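PDB 6ZRY: DMATS type aromatic prenyltransferase from Micromonospora olivasterospora, which probably transfers a dimethylallyl group to C6 of the indole ring of tryptophan, as an ABBA-barrel aromatic prenyltransferase. Local coordinates for residues A[218-228]-A[251-262]; A[238-248]-A[293-301]. One frame throughout, in Å; residues are numbered along the deposited sequence.

In the fold
Interactions 1 and 2 are neighbours on the same side of the chain's centre, packed against the barrel strands, and their segments alternate along the chain. Helix 221-228 of interaction 1 is followed by helix 236-247 of interaction 2, after which the chain returns to 251-262. The centres of the two contacts are about 15 Å apart, yet they meet directly: Thr-225 CG2 packs 3.4 Å from Ile-239 CG2, and Phe-253 CZ lies 3.6 Å from Cys-243 O. Neither contact belongs to the tryptophan pocket. The side chain of Leu-258 in interaction 1 is about 9 Å from the bound tryptophan, and that of Phe-242 in interaction 2 about 11 Å.

Interaction 1 of 2, residues A[218-228]-A[251-262]; sequences EAEVWDVTRAA and RRFDGRPLVGSY
A salt-bridge network of Glu-220, Arg-252 and Asp-254 covers the antiparallel pairing of Glu-220 with Arg-252, where strand 209-220 passes into helix 221-228. The two backbones are tied by Phe-253 N to Ala-219 O (3.0 Å) and by Val-221 N to Arg-251 O (3.0 Å); the second bond fastens the first turn of the helix, just after its N-cap, Glu-220. The Glu-220 chain folds back at chi2 (-76°), which lays its carboxylate against the Arg-252 aliphatic chain, Glu-220 OE2 lying 3.1 Å from Arg-252 CG. The same OE2 takes a weak, bent bond from Arg-252 NH1 at 3.1 Å, the carboxylate and guanidinium planes being 54° apart. Asp-254 is the second anion, taking a weak bond from Arg-252 NE at OD2. A lysine in place of Arg-252 would probably be unable to serve both carboxylates at once, leaving Glu-220 or Asp-254 without its mate. Val-221 CG1 covers one face of the Arg-251 guanidinium, offset toward its rim, and two waters link Arg-251 to Glu-220 OE1, one from NE, the other weakly from NH2. Deeper in, Val-224 CG2 meets Leu-258 CD1 at 3.9 Å, and Ala-227 CB touches Tyr-262 OH (3.3 Å). Helix 221-228 and strand 258-262 run nearly parallel, their axes 9.7 Å apart at closest approach and 6° in direction, a helix laid on the outside of the sheet as in the ABBA barrel.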
loop_
_atom_site.group_PDB
_atom_site.type_symbol
_atom_site.label_atom_id
_atom_site.label_comp_id
_atom_site.label_asym_id
_atom_site.label_seq_id
_atom_site.Cartn_x
_atom_site.Cartn_y
_atom_site.Cartn_z
ATOM N N GLU A 218 1.383 14.678 11.441
ATOM C CA GLU A 218 1.065 16.124 11.624
ATOM C C GLU A 218 2.132 16.956 10.909
ATOM O O GLU A 218 2.882 17.698 11.586
ATOM C CB GLU A 218 1.008 16.460 13.115
ATOM C CG GLU A 218 -0.178 15.837 13.830
ATOM C CD GLU A 218 0.181 15.239 15.176
ATOM O OE1 GLU A 218 -0.417 15.655 16.192
ATOM O OE2 GLU A 218 1.064 14.367 15.206
ATOM N N ALA A 219 2.224 16.805 9.600
ATOM C CA ALA A 219 3.383 17.265 8.817
ATOM C C ALA A 219 2.977 18.425 7.918
ATOM O O ALA A 219 1.835 18.408 7.334
ATOM C CB ALA A 219 3.967 16.123 8.011
ATOM N N GLU A 220 3.883 19.385 7.783
ATOM C CA GLU A 220 3.819 20.443 6.751
ATOM C C GLU A 220 4.279 19.844 5.423
ATOM O O GLU A 220 5.279 19.103 5.430
ATOM C CB GLU A 220 4.726 21.615 7.140
ATOM C CG GLU A 220 4.340 22.256 8.453
ATOM C CD GLU A 220 3.124 23.153 8.377
ATOM O OE1 GLU A 220 2.509 23.250 7.277
ATOM O OE2 GLU A 220 2.776 23.755 9.426
ATOM N N VAL A 221 3.605 20.174 4.332
ATOM C CA VAL A 221 4.028 19.772 2.956
ATOM C C VAL A 221 5.475 20.254 2.726
ATOM O O VAL A 221 6.211 19.575 2.046
ATOM C CB VAL A 221 3.039 20.270 1.878
ATOM C CG1 VAL A 221 2.905 21.773 1.840
ATOM C CG2 VAL A 221 3.407 19.766 0.504
ATOM N N TRP A 222 5.849 21.419 3.259
ATOM C CA TRP A 222 7.246 21.938 3.219
ATOM C C TRP A 222 8.224 20.867 3.712
ATOM O O TRP A 222 9.258 20.625 3.054
ATOM C CB TRP A 222 7.331 23.185 4.072
ATOM C CG TRP A 222 8.694 23.782 4.216
ATOM C CD1 TRP A 222 9.535 23.621 5.277
ATOM C CD2 TRP A 222 9.353 24.705 3.321
ATOM N NE1 TRP A 222 10.666 24.370 5.112
ATOM C CE2 TRP A 222 10.595 25.030 3.913
ATOM C CE3 TRP A 222 9.053 25.254 2.068
ATOM C CZ2 TRP A 222 11.515 25.890 3.305
ATOM C CZ3 TRP A 222 9.955 26.124 1.475
ATOM C CH2 TRP A 222 11.173 26.436 2.087
ATOM N N ASP A 223 7.910 20.249 4.826
ATOM C CA ASP A 223 8.800 19.252 5.476
ATOM C C ASP A 223 8.772 17.920 4.712
ATOM O O ASP A 223 9.799 17.317 4.584
ATOM C CB ASP A 223 8.437 19.062 6.944
ATOM C CG ASP A 223 8.724 20.276 7.806
ATOM O OD1 ASP A 223 9.826 20.868 7.657
ATOM O OD2 ASP A 223 7.846 20.623 8.665
ATOM N N VAL A 224 7.600 17.477 4.237
ATOM C CA VAL A 224 7.495 16.220 3.491
ATOM C C VAL A 224 8.255 16.353 2.156
ATOM O O VAL A 224 8.903 15.384 1.748
ATOM C CB VAL A 224 6.024 15.824 3.304
ATOM C CG1 VAL A 224 5.881 14.623 2.421
ATOM C CG2 VAL A 224 5.350 15.593 4.645
ATOM N N THR A 225 8.185 17.491 1.486
ATOM C CA THR A 225 8.918 17.705 0.196
ATOM C C THR A 225 10.402 17.874 0.479
ATOM O O THR A 225 11.186 17.542 -0.392
ATOM C CB THR A 225 8.329 18.851 -0.636
ATOM O OG1 THR A 225 8.240 20.045 0.132
ATOM C CG2 THR A 225 6.964 18.492 -1.180
ATOM N N ARG A 226 10.784 18.372 1.645
ATOM C CA ARG A 226 12.230 18.433 2.018
ATOM C C ARG A 226 12.748 16.984 2.188
ATOM O O ARG A 226 13.832 16.682 1.683
ATOM C CB ARG A 226 12.461 19.260 3.285
ATOM C CG ARG A 226 13.915 19.256 3.736
ATOM C CD ARG A 226 14.957 19.564 2.674
ATOM N NE ARG A 226 16.271 19.401 3.254
ATOM C CZ ARG A 226 16.854 18.242 3.475
ATOM N NH1 ARG A 226 16.265 17.115 3.091
ATOM N NH2 ARG A 226 18.031 18.195 4.099
ATOM N N ALA A 227 11.975 16.113 2.812
ATOM C CA ALA A 227 12.315 14.678 2.911
ATOM C C ALA A 227 12.422 14.107 1.492
ATOM O O ALA A 227 13.423 13.451 1.169
ATOM C CB ALA A 227 11.317 13.960 3.753
ATOM N N ALA A 228 11.488 14.446 0.615
ATOM C CA ALA A 228 11.476 13.888 -0.755
ATOM C C ALA A 228 12.704 14.343 -1.548
ATOM O O ALA A 228 13.121 13.621 -2.460
ATOM C CB ALA A 228 10.200 14.261 -1.458
ATOM N N ARG A 251 -2.267 22.683 3.936
ATOM C CA ARG A 251 -0.771 22.693 3.954
ATOM C C ARG A 251 -0.254 21.841 5.116
ATOM O O ARG A 251 0.860 21.309 4.994
ATOM C CB ARG A 251 -0.215 24.113 4.103
ATOM C CG ARG A 251 -0.405 25.017 2.885
ATOM C CD ARG A 251 0.484 26.253 2.985
ATOM N NE ARG A 251 1.870 25.831 3.200
ATOM C CZ ARG A 251 2.756 25.565 2.238
ATOM N NH1 ARG A 251 2.429 25.715 0.961
ATOM N NH2 ARG A 251 3.972 25.144 2.563
ATOM N N ARG A 252 -0.992 21.807 6.230
ATOM C CA ARG A 252 -0.719 20.949 7.405
ATOM C C ARG A 252 -1.654 19.762 7.321
ATOM O O ARG A 252 -2.841 19.969 7.447
ATOM C CB ARG A 252 -1.037 21.631 8.735
ATOM C CG ARG A 252 -0.197 22.846 9.051
ATOM C CD ARG A 252 -0.183 23.200 10.544
ATOM N NE ARG A 252 -0.125 22.058 11.488
ATOM C CZ ARG A 252 0.843 21.113 11.542
ATOM N NH1 ARG A 252 1.850 21.108 10.685
ATOM N NH2 ARG A 252 0.779 20.158 12.452
ATOM N N PHE A 253 -1.130 18.578 7.121
ATOM C CA PHE A 253 -1.938 17.342 7.055
ATOM C C PHE A 253 -2.024 16.806 8.491
ATOM O O PHE A 253 -1.298 15.871 8.851
ATOM C CB PHE A 253 -1.371 16.445 5.960
ATOM C CG PHE A 253 -1.635 16.964 4.558
ATOM C CD1 PHE A 253 -0.924 18.035 4.032
ATOM C CD2 PHE A 253 -2.627 16.391 3.770
ATOM C CE1 PHE A 253 -1.184 18.500 2.750
ATOM C CE2 PHE A 253 -2.871 16.850 2.479
ATOM C CZ PHE A 253 -2.158 17.910 1.977
ATOM N N ASP A 254 -2.897 17.441 9.286
ATOM C CA ASP A 254 -3.131 17.155 10.728
ATOM C C ASP A 254 -4.240 16.121 10.912
ATOM O O ASP A 254 -4.453 15.705 12.060
ATOM C CB ASP A 254 -3.468 18.431 11.496
ATOM C CG ASP A 254 -2.252 19.284 11.742
ATOM O OD1 ASP A 254 -1.112 18.732 11.652
ATOM O OD2 ASP A 254 -2.440 20.494 12.017
ATOM N N GLY A 255 -4.916 15.719 9.837
ATOM C CA GLY A 255 -5.760 14.513 9.838
ATOM C C GLY A 255 -4.903 13.282 9.667
ATOM O O GLY A 255 -3.858 13.190 10.326
ATOM N N ARG A 256 -5.301 12.370 8.794
ATOM C CA ARG A 256 -4.488 11.191 8.476
ATOM C C ARG A 256 -3.209 11.684 7.813
ATOM O O ARG A 256 -3.229 12.676 7.079
ATOM C CB ARG A 256 -5.275 10.201 7.637
ATOM C CG ARG A 256 -6.416 9.567 8.407
ATOM C CD ARG A 256 -7.057 8.457 7.615
ATOM N NE ARG A 256 -8.301 7.996 8.200
ATOM C CZ ARG A 256 -8.415 7.072 9.160
ATOM N NH1 ARG A 256 -7.342 6.491 9.680
ATOM N NH2 ARG A 256 -9.618 6.747 9.606
ATOM N N PRO A 257 -2.055 11.061 8.143
ATOM C CA PRO A 257 -0.756 11.608 7.778
ATOM C C PRO A 257 -0.377 11.352 6.315
ATOM O O PRO A 257 -0.740 10.329 5.779
ATOM C CB PRO A 257 0.213 10.846 8.711
ATOM C CG PRO A 257 -0.450 9.517 8.931
ATOM C CD PRO A 257 -1.938 9.829 8.939
ATOM N N LEU A 258 0.392 12.264 5.739
ATOM C CA LEU A 258 1.084 12.027 4.466
ATOM C C LEU A 258 2.077 10.883 4.660
ATOM O O LEU A 258 2.673 10.766 5.763
ATOM C CB LEU A 258 1.799 13.286 4.003
ATOM C CG LEU A 258 0.892 14.443 3.600
ATOM C CD1 LEU A 258 1.712 15.680 3.362
ATOM C CD2 LEU A 258 0.081 14.100 2.364
ATOM N N VAL A 259 2.285 10.126 3.615
ATOM C CA VAL A 259 3.241 9.010 3.594
ATOM C C VAL A 259 4.106 9.169 2.371
ATOM O O VAL A 259 3.590 9.483 1.296
ATOM C CB VAL A 259 2.539 7.654 3.641
ATOM C CG1 VAL A 259 3.503 6.512 3.475
ATOM C CG2 VAL A 259 1.750 7.491 4.918
ATOM N N GLY A 260 5.385 8.975 2.540
ATOM C CA GLY A 260 6.328 8.931 1.428
ATOM C C GLY A 260 6.975 7.591 1.317
ATOM O O GLY A 260 7.273 6.994 2.365
ATOM N N SER A 261 7.252 7.140 0.107
ATOM C CA SER A 261 8.044 5.916 -0.120
ATOM C C SER A 261 9.273 6.232 -0.964
ATOM O O SER A 261 9.230 7.154 -1.787
ATOM C CB SER A 261 7.225 4.794 -0.685
ATOM O OG SER A 261 6.925 5.020 -2.032
ATOM N N TYR A 262 10.346 5.534 -0.642
ATOM C CA TYR A 262 11.693 5.686 -1.200
ATOM C C TYR A 262 12.109 4.371 -1.803
ATOM O O TYR A 262 12.040 3.357 -1.120
ATOM C CB TYR A 262 12.645 6.124 -0.080
ATOM C CG TYR A 262 12.266 7.448 0.519
ATOM C CD1 TYR A 262 11.328 7.552 1.545
ATOM C CD2 TYR A 262 12.753 8.611 -0.035
ATOM C CE1 TYR A 262 10.932 8.791 2.042
ATOM C CE2 TYR A 262 12.399 9.852 0.462
ATOM C CZ TYR A 262 11.500 9.949 1.510
ATOM O OH TYR A 262 11.169 11.207 1.954
HETATM O O HOH W 1 -1.054 13.288 10.724
HETATM O O HOH W 2 1.010 14.485 7.521
HETATM O O HOH W 3 4.082 23.257 4.396
HETATM O O HOH W 4 3.270 25.086 5.637
HETATM O O HOH W 5 8.377 12.252 1.855
#

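Interaction 2 of 2, residues A[238-248]-A[293-301]; sequences EIEEFCVVAGG and RVAALLVRY
Gly-248 CA sits over the centre of one face of the Arg-293 guanidinium, 3.4 Å above its plane, while Ala-246 O lies at the edge, in that plane. There NH1 donates to Ala-246 O at 2.8 Å, standing above the Ala-246 carbonyl plane, 38° out of it. The Arg-293 chain, extended from CG to NE, spans the gap to the end of helix 238-247, which closes in a Schellman motif at Gly-248; a CB there would clash with Arg-293 NH2. At the other end the Tyr-301 ring has Glu-238 OE1 and the carbonyl oxygen Leu-297 O at its edge, both in plane, and the hydroxyl donates to the anti lone pair of Glu-238 OE1 at 2.7 Å. Between them Leu-297 fills the seam: CD1 meets Phe-242 CE1 (3.6 Å), and CD2 meets Val-245 CG1 tip to tip (3.6 Å). Val-245 CG2 rests against Arg-300 NH2 at 3.6 Å. The helices run roughly antiparallel, at 148°. Polar bonds therefore close both ends of an apolar seam. Arg-293 also salt-bridges Glu-289 and hydrogen-bonds to Tyr-283 O, which hold its guanidinium beside the C-terminal carbonyls of helix 238-247; its charge, partly balanced by Glu-289, may offset the negative end of the helix dipole.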
loop_
_atom_site.group_PDB
_atom_site.type_symbol
_atom_site.label_atom_id
_atom_site.label_comp_id
_atom_site.label_asym_id
_atom_site.label_seq_id
_atom_site.Cartn_x
_atom_site.Cartn_y
_atom_site.Cartn_z
ATOM N N GLU A 238 6.141 20.044 -7.970
ATOM C CA GLU A 238 5.155 19.062 -8.493
ATOM C C GLU A 238 4.534 18.325 -7.304
ATOM O O GLU A 238 3.308 18.073 -7.349
ATOM C CB GLU A 238 5.827 18.081 -9.461
ATOM C CG GLU A 238 4.891 17.008 -10.021
ATOM C CD GLU A 238 5.561 16.114 -11.049
ATOM O OE1 GLU A 238 4.904 15.201 -11.556
ATOM O OE2 GLU A 238 6.769 16.320 -11.305
ATOM N N ILE A 239 5.343 17.940 -6.294
ATOM C CA ILE A 239 4.804 17.188 -5.123
ATOM C C ILE A 239 3.840 18.108 -4.384
ATOM O O ILE A 239 2.733 17.679 -4.085
ATOM C CB ILE A 239 5.914 16.631 -4.213
ATOM C CG1 ILE A 239 6.763 15.602 -4.947
ATOM C CG2 ILE A 239 5.333 16.047 -2.926
ATOM C CD1 ILE A 239 8.100 15.352 -4.302
ATOM N N GLU A 240 4.228 19.372 -4.145
ATOM C CA GLU A 240 3.343 20.357 -3.464
ATOM C C GLU A 240 2.062 20.578 -4.260
ATOM O O GLU A 240 1.009 20.617 -3.623
ATOM C CB GLU A 240 4.067 21.683 -3.230
ATOM C CG GLU A 240 5.208 21.520 -2.300
ATOM C CD GLU A 240 5.611 22.762 -1.572
ATOM O OE1 GLU A 240 5.645 23.856 -2.247
ATOM O OE2 GLU A 240 5.892 22.649 -0.338
ATOM N N GLU A 241 2.143 20.718 -5.588
ATOM C CA GLU A 241 0.944 20.916 -6.462
ATOM C C GLU A 241 0.006 19.710 -6.268
ATOM O O GLU A 241 -1.217 19.905 -6.140
ATOM C CB GLU A 241 1.333 21.054 -7.933
ATOM C CG GLU A 241 1.920 22.431 -8.264
ATOM C CD GLU A 241 2.611 22.586 -9.611
ATOM O OE1 GLU A 241 3.085 23.711 -9.901
ATOM O OE2 GLU A 241 2.692 21.607 -10.353
ATOM N N PHE A 242 0.566 18.514 -6.271
ATOM C CA PHE A 242 -0.205 17.267 -6.096
ATOM C C PHE A 242 -0.923 17.310 -4.744
ATOM O O PHE A 242 -2.127 16.985 -4.658
ATOM C CB PHE A 242 0.715 16.063 -6.213
ATOM C CG PHE A 242 -0.023 14.774 -6.201
ATOM C CD1 PHE A 242 -0.585 14.276 -7.368
ATOM C CD2 PHE A 242 -0.188 14.073 -5.025
ATOM C CE1 PHE A 242 -1.268 13.075 -7.365
ATOM C CE2 PHE A 242 -0.897 12.877 -5.027
ATOM C CZ PHE A 242 -1.416 12.388 -6.199
ATOM N N CYS A 243 -0.216 17.707 -3.702
ATOM C CA CYS A 243 -0.752 17.714 -2.319
ATOM C C CYS A 243 -1.867 18.768 -2.185
ATOM O O CYS A 243 -2.898 18.455 -1.538
ATOM C CB CYS A 243 0.359 17.909 -1.299
ATOM S SG CYS A 243 1.378 16.434 -1.065
ATOM N N VAL A 244 -1.692 19.960 -2.787
ATOM C CA VAL A 244 -2.704 21.056 -2.772
ATOM C C VAL A 244 -4.004 20.582 -3.412
ATOM O O VAL A 244 -5.053 20.839 -2.829
ATOM C CB VAL A 244 -2.181 22.316 -3.475
ATOM C CG1 VAL A 244 -3.302 23.305 -3.795
ATOM C CG2 VAL A 244 -1.092 22.963 -2.662
ATOM N N VAL A 245 -3.945 19.958 -4.591
ATOM C CA VAL A 245 -5.157 19.480 -5.299
ATOM C C VAL A 245 -5.780 18.360 -4.467
ATOM O O VAL A 245 -6.983 18.459 -4.156
ATOM C CB VAL A 245 -4.853 19.053 -6.745
ATOM C CG1 VAL A 245 -6.042 18.417 -7.415
ATOM C CG2 VAL A 245 -4.344 20.226 -7.573
ATOM N N ALA A 246 -5.009 17.335 -4.074
ATOM C CA ALA A 246 -5.558 16.150 -3.359
ATOM C C ALA A 246 -6.135 16.569 -1.990
ATOM O O ALA A 246 -7.225 16.069 -1.615
ATOM C CB ALA A 246 -4.493 15.073 -3.218
ATOM N N GLY A 247 -5.451 17.463 -1.275
ATOM C CA GLY A 247 -5.834 17.930 0.075
ATOM C C GLY A 247 -6.834 19.085 0.073
ATOM O O GLY A 247 -7.286 19.460 1.156
ATOM N N GLY A 248 -7.180 19.639 -1.072
ATOM C CA GLY A 248 -8.169 20.741 -1.151
ATOM C C GLY A 248 -7.643 22.087 -0.632
ATOM O O GLY A 248 -8.465 22.961 -0.358
ATOM N N ARG A 293 -11.440 15.374 -7.258
ATOM C CA ARG A 293 -10.037 15.790 -7.090
ATOM C C ARG A 293 -9.134 14.848 -7.855
ATOM O O ARG A 293 -8.213 15.309 -8.507
ATOM C CB ARG A 293 -9.645 15.822 -5.621
ATOM C CG ARG A 293 -10.420 16.839 -4.823
ATOM C CD ARG A 293 -9.796 17.058 -3.487
ATOM N NE ARG A 293 -10.567 17.963 -2.660
ATOM C CZ ARG A 293 -10.402 18.110 -1.342
ATOM N NH1 ARG A 293 -9.505 17.392 -0.677
ATOM N NH2 ARG A 293 -11.201 18.911 -0.677
ATOM N N VAL A 294 -9.363 13.556 -7.734
ATOM C CA VAL A 294 -8.515 12.551 -8.390
ATOM C C VAL A 294 -8.672 12.693 -9.895
ATOM O O VAL A 294 -7.691 12.657 -10.573
ATOM C CB VAL A 294 -8.844 11.134 -7.907
ATOM C CG1 VAL A 294 -8.072 10.097 -8.710
ATOM C CG2 VAL A 294 -8.568 10.991 -6.413
ATOM N N ALA A 295 -9.897 12.883 -10.389
ATOM C CA ALA A 295 -10.141 13.155 -11.822
ATOM C C ALA A 295 -9.351 14.386 -12.286
ATOM O O ALA A 295 -8.739 14.329 -13.390
ATOM C CB ALA A 295 -11.616 13.303 -12.066
ATOM N N ALA A 296 -9.318 15.449 -11.504
ATOM C CA ALA A 296 -8.536 16.669 -11.853
ATOM C C ALA A 296 -7.056 16.308 -11.989
ATOM O O ALA A 296 -6.361 16.820 -12.919
ATOM C CB ALA A 296 -8.769 17.752 -10.827
ATOM N N LEU A 297 -6.546 15.468 -11.091
ATOM C CA LEU A 297 -5.128 15.085 -11.119
ATOM C C LEU A 297 -4.880 14.231 -12.351
ATOM O O LEU A 297 -3.904 14.496 -13.041
ATOM C CB LEU A 297 -4.761 14.368 -9.826
ATOM C CG LEU A 297 -4.679 15.285 -8.610
ATOM C CD1 LEU A 297 -4.623 14.505 -7.323
ATOM C CD2 LEU A 297 -3.491 16.213 -8.710
ATOM N N LEU A 298 -5.740 13.245 -12.610
ATOM C CA LEU A 298 -5.579 12.375 -13.806
ATOM C C LEU A 298 -5.603 13.230 -15.089
ATOM O O LEU A 298 -4.753 12.989 -15.993
ATOM C CB LEU A 298 -6.665 11.309 -13.826
ATOM C CG LEU A 298 -6.540 10.196 -12.782
ATOM C CD1 LEU A 298 -7.655 9.194 -12.969
ATOM C CD2 LEU A 298 -5.208 9.504 -12.856
ATOM N N VAL A 299 -6.525 14.189 -15.182
ATOM C CA VAL A 299 -6.642 15.064 -16.386
ATOM C C VAL A 299 -5.347 15.863 -16.555
ATOM O O VAL A 299 -4.848 15.930 -17.695
ATOM C CB VAL A 299 -7.876 15.966 -16.312
ATOM C CG1 VAL A 299 -7.791 17.144 -17.281
ATOM C CG2 VAL A 299 -9.137 15.164 -16.553
ATOM N N ARG A 300 -4.839 16.455 -15.481
ATOM C CA ARG A 300 -3.573 17.253 -15.511
ATOM C C ARG A 300 -2.425 16.377 -16.057
ATOM O O ARG A 300 -1.597 16.891 -16.807
ATOM C CB ARG A 300 -3.278 17.850 -14.131
ATOM C CG ARG A 300 -2.038 18.745 -14.074
ATOM C CD ARG A 300 -1.815 19.384 -12.694
ATOM N NE ARG A 300 -2.969 20.187 -12.261
ATOM C CZ ARG A 300 -3.011 21.012 -11.192
ATOM N NH1 ARG A 300 -1.940 21.186 -10.423
ATOM N NH2 ARG A 300 -4.136 21.671 -10.914
ATOM N N TYR A 301 -2.406 15.079 -15.730
ATOM C CA TYR A 301 -1.315 14.151 -16.105
ATOM C C TYR A 301 -1.580 13.496 -17.456
ATOM O O TYR A 301 -0.779 12.641 -17.855
ATOM C CB TYR A 301 -1.094 13.150 -14.971
ATOM C CG TYR A 301 -0.241 13.740 -13.892
ATOM C CD1 TYR A 301 1.138 13.733 -14.022
ATOM C CD2 TYR A 301 -0.790 14.363 -12.786
ATOM C CE1 TYR A 301 1.960 14.281 -13.043
ATOM C CE2 TYR A 301 0.011 14.940 -11.815
ATOM C CZ TYR A 301 1.394 14.887 -11.940
ATOM O OH TYR A 301 2.225 15.445 -11.003
HETATM O O HOH W 6 1.528 17.538 -9.461
#